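Local coordinates for monomethylamine corrinoid protein 1 (Methanosarcina barkeri, PDB 3EZX) that carries methyl groups on a bound corrinoid cofactor from the methyltransferase MtmB to MtbA during methanogenesis from methylamine, at residues Val14-Ala19 / Met65-Ala70; Leu94-Val99 / Glu145-Val150; Cys180-Ala185 / Ile195-Thr200. All coordinates share one frame; numbering follows the deposited sequence.

Contact 1: Val14-Ala19 / Met65-Ala70; sequences VNQNVA and MMSGKA
Gln16 is the C-prime residue of the Schellman motif that ends helix 3-14, and its side chain lies against Met66 and Ser67 of helix 61-82. Its phi is positive, and the motif is closed by Asn17 N to Ala12 O and Gln16 N to Ile13 O. The Gln16 chain bends at CG (chi2 69°), which turns the amide back toward the helix end. Gln16 NE2 donates to Ser67 OG at 2.8 Å, nearly straight and close to the amide plane. It also makes a weak bond to Val14 O, and the two bonds would limit rotation of the amide. Ser67 is buried. Its OG accepts from Gln16 NE2, and its own proton has two carbonyls in reach, Ile13 O and Gln63 O, the latter on its own helix. The aliphatic part of Gln16 crosses Met66 at about a right angle, with Gln16 CB 3.5 Å from Met66 CB.

All this belongs to the N-terminal helical bundle of the corrinoid protein. Helix 35-55 adds Met47 and Val50 against Ser67, and Met65, the neighbour of Met66, touches the corrinoid.

Val18 makes the second half of the contact. Its two methyls part between Lys69 and Met66. Val18 CG1, anti to the backbone N, meets Lys69 CG at 3.5 Å. Val18 CG2 sits 3.9 Å from Met66 CE. Ala70 CB packs 3.9 Å from Val18 CA. Asn17, just before Val18, caps Gly20 N with OD1 at the start of helix 20-30.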
# COMPACT_ATOMS: atom_id res chain seq x y z
N VAL A 14 -9.61 -15.48 -5.67
CA VAL A 14 -10.99 -15.48 -6.15
C VAL A 14 -11.85 -16.50 -5.42
O VAL A 14 -13.01 -16.24 -5.13
CB VAL A 14 -11.06 -15.78 -7.67
CG1 VAL A 14 -12.50 -15.71 -8.14
CG2 VAL A 14 -10.20 -14.79 -8.45
N ASN A 15 -11.28 -17.66 -5.10
CA ASN A 15 -12.04 -18.70 -4.41
C ASN A 15 -11.82 -18.79 -2.90
O ASN A 15 -11.99 -19.86 -2.30
CB ASN A 15 -11.74 -20.06 -5.04
CG ASN A 15 -12.03 -20.08 -6.53
OD1 ASN A 15 -13.05 -19.55 -6.98
ND2 ASN A 15 -11.13 -20.68 -7.30
N GLN A 16 -11.46 -17.67 -2.28
CA GLN A 16 -11.23 -17.60 -0.84
C GLN A 16 -10.47 -18.79 -0.25
O GLN A 16 -10.88 -19.34 0.77
CB GLN A 16 -12.57 -17.46 -0.10
CG GLN A 16 -13.35 -16.19 -0.43
CD GLN A 16 -13.89 -16.19 -1.84
OE1 GLN A 16 -14.62 -17.11 -2.23
NE2 GLN A 16 -13.55 -15.17 -2.61
N ASN A 17 -9.38 -19.17 -0.89
CA ASN A 17 -8.57 -20.29 -0.40
C ASN A 17 -7.46 -19.74 0.50
O ASN A 17 -6.30 -19.67 0.11
CB ASN A 17 -7.96 -21.06 -1.58
CG ASN A 17 -7.25 -22.32 -1.13
OD1 ASN A 17 -7.10 -22.58 0.06
ND2 ASN A 17 -6.79 -23.11 -2.10
N VAL A 18 -7.84 -19.35 1.71
CA VAL A 18 -6.92 -18.77 2.68
C VAL A 18 -5.73 -19.67 3.01
O VAL A 18 -4.58 -19.23 2.97
CB VAL A 18 -7.63 -18.43 3.99
CG1 VAL A 18 -6.71 -17.65 4.89
CG2 VAL A 18 -8.90 -17.66 3.72
N ALA A 19 -6.00 -20.92 3.36
CA ALA A 19 -4.95 -21.86 3.71
C ALA A 19 -3.98 -22.12 2.55
O ALA A 19 -2.77 -22.22 2.76
CB ALA A 19 -5.56 -23.17 4.17
N MET A 65 -13.79 -11.00 3.00
CA MET A 65 -12.98 -11.12 4.20
C MET A 65 -11.96 -12.23 4.02
O MET A 65 -10.78 -12.05 4.31
CB MET A 65 -13.86 -11.43 5.42
CG MET A 65 -14.80 -10.30 5.75
SD MET A 65 -15.91 -10.70 7.08
CE MET A 65 -15.56 -9.39 8.17
N MET A 66 -12.42 -13.37 3.51
CA MET A 66 -11.54 -14.50 3.29
C MET A 66 -10.51 -14.24 2.19
O MET A 66 -9.39 -14.74 2.26
CB MET A 66 -12.36 -15.74 2.99
CG MET A 66 -13.02 -16.30 4.24
SD MET A 66 -13.87 -17.82 3.96
CE MET A 66 -12.53 -18.96 4.13
N SER A 67 -10.89 -13.46 1.18
CA SER A 67 -9.95 -13.14 0.11
C SER A 67 -8.92 -12.17 0.68
O SER A 67 -7.76 -12.19 0.29
CB SER A 67 -10.69 -12.52 -1.07
OG SER A 67 -11.40 -13.50 -1.79
N GLY A 68 -9.36 -11.34 1.62
CA GLY A 68 -8.45 -10.39 2.23
C GLY A 68 -7.44 -11.12 3.09
O GLY A 68 -6.24 -10.85 3.02
N LYS A 69 -7.93 -12.06 3.89
CA LYS A 69 -7.05 -12.84 4.75
C LYS A 69 -6.16 -13.72 3.89
O LYS A 69 -5.01 -13.99 4.24
CB LYS A 69 -7.88 -13.69 5.71
CG LYS A 69 -7.07 -14.59 6.62
CD LYS A 69 -6.19 -13.81 7.59
CE LYS A 69 -5.36 -14.75 8.46
NZ LYS A 69 -4.42 -14.04 9.38
N ALA A 70 -6.68 -14.15 2.75
CA ALA A 70 -5.92 -14.99 1.83
C ALA A 70 -4.69 -14.23 1.34
O ALA A 70 -3.60 -14.80 1.24
CB ALA A 70 -6.77 -15.40 0.66

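Contact 2: Leu94-Val99 / Glu145-Val150; sequences LAITFV and EKVLLV
The Phe98 ring has Val150 O over one face and Leu149 CB at its edge, near the ring plane. Phe98 CD2 lies 3.3 Å from Val150 O, and Phe98 CE2 lies 4.3 Å from Leu149 CB. Chi1 of 58° sets CG between the backbone N and the carbonyl carbon, and this folds the ring back over the neighbouring strand. Val150 O also accepts a hydrogen bond from Phe98 N, so the same residue meets this carbonyl with its backbone and its ring.

Five backbone bonds join the segments, running from Leu94 N to Lys146 O at one end to Phe98 N to Val150 O at the other. Leu94, Ala95, Ile96 and Thr97 pair in order with Val147, Leu148, Leu149 and Val150.

On one face of the sheet, Ile96 and Leu149 lie side by side and point the same way. Ile96 CD1 is 3.8 Å from Leu149 CD2 and also 3.8 Å from Val147 CG1, so one methyl touches two residues of the neighbour strand. Leu94 CD2 continues this layer to Val147 CG2 at 4.3 Å.

On the other face Thr97 and Val150 run alongside each other, with Thr97 CG2 3.6 Å from Val150 CB. Thr97 OG1 and Thr113 OG1 share a weak hydrogen bond. Helix 107-118 covers Val150 with Val112 and Leu116, and Val150 also touches the corrinoid.

Two central parallel strands are paired here, in a sheet of order 122-125, 94-99, 147-152, 179-183. This is the Rossmann-like arrangement of cobalamin-binding domains.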
# COMPACT_ATOMS: atom_id res chain seq x y z
N LEU A 94 13.39 9.54 5.30
CA LEU A 94 12.49 8.90 6.25
C LEU A 94 11.06 8.91 5.75
O LEU A 94 10.52 9.97 5.42
CB LEU A 94 12.54 9.63 7.60
CG LEU A 94 11.55 9.09 8.64
CD1 LEU A 94 12.07 7.77 9.18
CD2 LEU A 94 11.38 10.10 9.77
N ALA A 95 10.45 7.74 5.68
CA ALA A 95 9.08 7.64 5.22
C ALA A 95 8.16 7.31 6.39
O ALA A 95 8.38 6.35 7.12
CB ALA A 95 8.95 6.57 4.16
N ILE A 96 7.15 8.14 6.58
CA ILE A 96 6.16 7.96 7.63
C ILE A 96 4.90 7.47 6.92
O ILE A 96 4.22 8.25 6.25
CB ILE A 96 5.87 9.31 8.36
CG1 ILE A 96 7.17 9.86 8.98
CG2 ILE A 96 4.79 9.10 9.41
CD1 ILE A 96 7.01 11.25 9.58
N THR A 97 4.62 6.17 7.06
CA THR A 97 3.48 5.55 6.41
C THR A 97 2.24 5.36 7.28
O THR A 97 2.34 5.02 8.46
CB THR A 97 3.87 4.15 5.84
OG1 THR A 97 4.52 3.37 6.86
CG2 THR A 97 4.79 4.29 4.63
N PHE A 98 1.07 5.54 6.67
CA PHE A 98 -0.16 5.42 7.44
C PHE A 98 -1.39 5.23 6.55
O PHE A 98 -1.35 5.49 5.35
CB PHE A 98 -0.34 6.69 8.25
CG PHE A 98 -0.39 7.93 7.40
CD1 PHE A 98 -1.60 8.43 6.95
CD2 PHE A 98 0.78 8.57 7.01
CE1 PHE A 98 -1.65 9.55 6.12
CE2 PHE A 98 0.74 9.69 6.19
CZ PHE A 98 -0.48 10.18 5.74
N VAL A 99 -2.47 4.76 7.15
CA VAL A 99 -3.73 4.58 6.45
C VAL A 99 -4.67 5.60 7.12
O VAL A 99 -4.70 5.71 8.34
CB VAL A 99 -4.28 3.16 6.65
CG1 VAL A 99 -5.56 2.99 5.85
CG2 VAL A 99 -3.24 2.14 6.23
N GLU A 145 14.40 17.47 8.65
CA GLU A 145 15.09 16.38 7.98
C GLU A 145 14.36 15.92 6.72
O GLU A 145 13.34 16.48 6.34
CB GLU A 145 15.32 15.21 8.94
CG GLU A 145 14.08 14.69 9.64
CD GLU A 145 14.42 13.78 10.81
OE1 GLU A 145 14.99 14.27 11.80
OE2 GLU A 145 14.12 12.57 10.73
N LYS A 146 14.92 14.91 6.06
CA LYS A 146 14.33 14.38 4.84
C LYS A 146 13.11 13.53 5.20
O LYS A 146 13.25 12.40 5.67
CB LYS A 146 15.36 13.52 4.10
CG LYS A 146 15.21 13.52 2.60
CD LYS A 146 15.48 14.90 2.02
CE LYS A 146 15.51 14.87 0.50
NZ LYS A 146 15.76 16.22 -0.09
N VAL A 147 11.92 14.08 4.99
CA VAL A 147 10.70 13.35 5.35
C VAL A 147 9.66 13.23 4.24
O VAL A 147 9.36 14.21 3.55
CB VAL A 147 10.03 14.00 6.59
CG1 VAL A 147 8.71 13.33 6.90
CG2 VAL A 147 10.96 13.89 7.79
N LEU A 148 9.13 12.02 4.09
CA LEU A 148 8.10 11.71 3.09
C LEU A 148 6.87 11.14 3.79
O LEU A 148 6.97 10.14 4.51
CB LEU A 148 8.62 10.68 2.08
CG LEU A 148 7.59 10.08 1.11
CD1 LEU A 148 6.95 11.17 0.26
CD2 LEU A 148 8.28 9.05 0.22
N LEU A 149 5.73 11.77 3.58
CA LEU A 149 4.49 11.30 4.18
C LEU A 149 3.74 10.44 3.17
O LEU A 149 3.21 10.95 2.19
CB LEU A 149 3.62 12.49 4.61
CG LEU A 149 4.26 13.43 5.63
CD1 LEU A 149 3.28 14.54 5.99
CD2 LEU A 149 4.66 12.65 6.88
N VAL A 150 3.72 9.13 3.42
CA VAL A 150 3.04 8.17 2.56
C VAL A 150 1.69 7.78 3.17
O VAL A 150 1.64 7.04 4.16
CB VAL A 150 3.90 6.89 2.38
CG1 VAL A 150 3.33 6.04 1.27
CG2 VAL A 150 5.34 7.26 2.09

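Contact 3: Cys180-Ala185 / Ile195-Thr200; sequences CMFGGA and IGADAT
This is a strand-to-loop contact: Cys180, Met181 and Phe182 on the outermost strand 179-183 meet Ala197 to Thr200 in the loop between helices 189-195 and 204-213. A single bridge, Met181 with Ala199, joins the backbones. Cys180 O takes two N-H groups. Asp198 N is 2.8 Å from Cys180 O, lies in the carbonyl plane and bonds at 153°. Ala199 N, 3.3 Å from Cys180 O, adds a weak and more bent bond. The Asp198 side chain leads off to a salt bridge between OD2 and Arg175, which also bonds Gly196 O. One arginine thus holds the loop at two points.

The chain leaves strand 179-183, runs through helix 189-195 and returns beside the strand. In cobalamin-binding domains of this Rossmann-like type a fifth parallel strand commonly occupies this place. Here the returning residues make no regular strand.

The Phe182 ring lies on the side of the strand covered by helix 161-171, where it touches Gln162 and Leu165. Ala197 CB approaches the ring at its edge, in plane, 3.9 Å from Phe182 CD1. Ile195 CD1 comes to 4.1 Å from the same Phe182 CD1. Chi1 of 54° in Ile195 puts CG1 between its backbone N and carbonyl carbon, and CG1 so placed carries CD1 to the ring.

Met181 takes the other side of the strand. Met181 CG is 3.7 Å from Thr200 N and 4.2 Å from Ala199 CB, and Val210 of helix 204-213 packs on both Met181 and Ala199. Thr200 CA makes a C-H...O contact with Phe182 O at 3.2 Å. The strand and the loop after it reach the corrinoid: Gly184 O hydrogen-bonds its O7R, and Met181 O has a weak bond to O5M.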
# COMPACT_ATOMS: atom_id res chain seq x y z
N CYS A 180 4.71 15.07 0.34
CA CYS A 180 3.52 14.25 0.59
C CYS A 180 3.02 13.42 -0.58
O CYS A 180 2.72 13.95 -1.65
CB CYS A 180 2.37 15.15 1.07
SG CYS A 180 2.67 15.94 2.65
N MET A 181 2.91 12.11 -0.37
CA MET A 181 2.43 11.19 -1.40
C MET A 181 1.25 10.38 -0.85
O MET A 181 1.40 9.65 0.13
CB MET A 181 3.56 10.24 -1.85
CG MET A 181 3.15 9.25 -2.94
SD MET A 181 4.50 8.19 -3.54
CE MET A 181 4.64 7.03 -2.20
N PHE A 182 0.08 10.54 -1.46
CA PHE A 182 -1.10 9.80 -1.05
C PHE A 182 -1.46 8.75 -2.10
O PHE A 182 -1.14 8.92 -3.28
CB PHE A 182 -2.29 10.75 -0.83
CG PHE A 182 -2.16 11.63 0.37
CD1 PHE A 182 -1.71 12.94 0.25
CD2 PHE A 182 -2.50 11.15 1.64
CE1 PHE A 182 -1.59 13.76 1.37
CE2 PHE A 182 -2.38 11.96 2.76
CZ PHE A 182 -1.93 13.27 2.63
N GLY A 183 -2.11 7.67 -1.68
CA GLY A 183 -2.49 6.63 -2.62
C GLY A 183 -3.70 5.85 -2.14
O GLY A 183 -4.35 6.24 -1.16
N GLY A 184 -4.02 4.75 -2.81
CA GLY A 184 -5.17 3.96 -2.38
C GLY A 184 -5.99 3.36 -3.50
O GLY A 184 -6.07 2.13 -3.64
N ALA A 185 -6.60 4.22 -4.30
CA ALA A 185 -7.45 3.84 -5.43
C ALA A 185 -8.45 4.97 -5.59
O ALA A 185 -8.62 5.50 -6.69
CB ALA A 185 -8.17 2.52 -5.16
N ILE A 195 -6.02 19.20 -3.19
CA ILE A 195 -5.58 19.40 -1.82
C ILE A 195 -4.23 20.11 -1.79
O ILE A 195 -4.09 21.16 -1.16
CB ILE A 195 -5.47 18.05 -1.06
CG1 ILE A 195 -4.57 17.08 -1.83
CG2 ILE A 195 -6.85 17.45 -0.85
CD1 ILE A 195 -4.30 15.78 -1.10
N GLY A 196 -3.25 19.55 -2.49
CA GLY A 196 -1.93 20.17 -2.53
C GLY A 196 -0.79 19.20 -2.30
O GLY A 196 0.28 19.61 -1.84
N ALA A 197 -1.00 17.93 -2.64
CA ALA A 197 0.02 16.90 -2.46
C ALA A 197 1.12 16.97 -3.52
O ALA A 197 1.05 17.77 -4.45
CB ALA A 197 -0.63 15.53 -2.48
N ASP A 198 2.13 16.12 -3.36
CA ASP A 198 3.26 16.09 -4.29
C ASP A 198 3.23 14.92 -5.27
O ASP A 198 3.93 14.95 -6.28
CB ASP A 198 4.59 16.06 -3.52
CG ASP A 198 4.73 17.21 -2.55
OD1 ASP A 198 5.86 17.47 -2.08
OD2 ASP A 198 3.70 17.85 -2.25
N ALA A 199 2.42 13.90 -4.98
CA ALA A 199 2.36 12.75 -5.88
C ALA A 199 1.32 11.68 -5.55
O ALA A 199 0.30 11.94 -4.90
CB ALA A 199 3.74 12.09 -5.97
N THR A 200 1.61 10.48 -6.03
CA THR A 200 0.78 9.28 -5.86
C THR A 200 1.32 8.19 -6.78
O THR A 200 2.08 8.47 -7.71
CB THR A 200 -0.70 9.53 -6.22
OG1 THR A 200 -1.40 8.27 -6.26
CG2 THR A 200 -0.82 10.21 -7.58

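In the fold
From the N terminus the three contacts follow in series, with none nested or crossed. Contact 1 closes a helical loop holding helices 20-30 and 35-55 and ties the end of helix 3-14 to helix 61-82. Contact 2 closes over helix 107-118, strand 122-125 and helix 132-141. Contact 3 closes the short excursion through helix 189-195. Contacts 2 and 3 share one sheet and touch: Leu149 O lies 2.8 Å from Met181 N, a probable hydrogen bond, and Phe98 packs on Phe182. Contact 1 stands apart in the helical domain, its centre about 30 Å from that of contact 2. All three include residues of the corrinoid pocket.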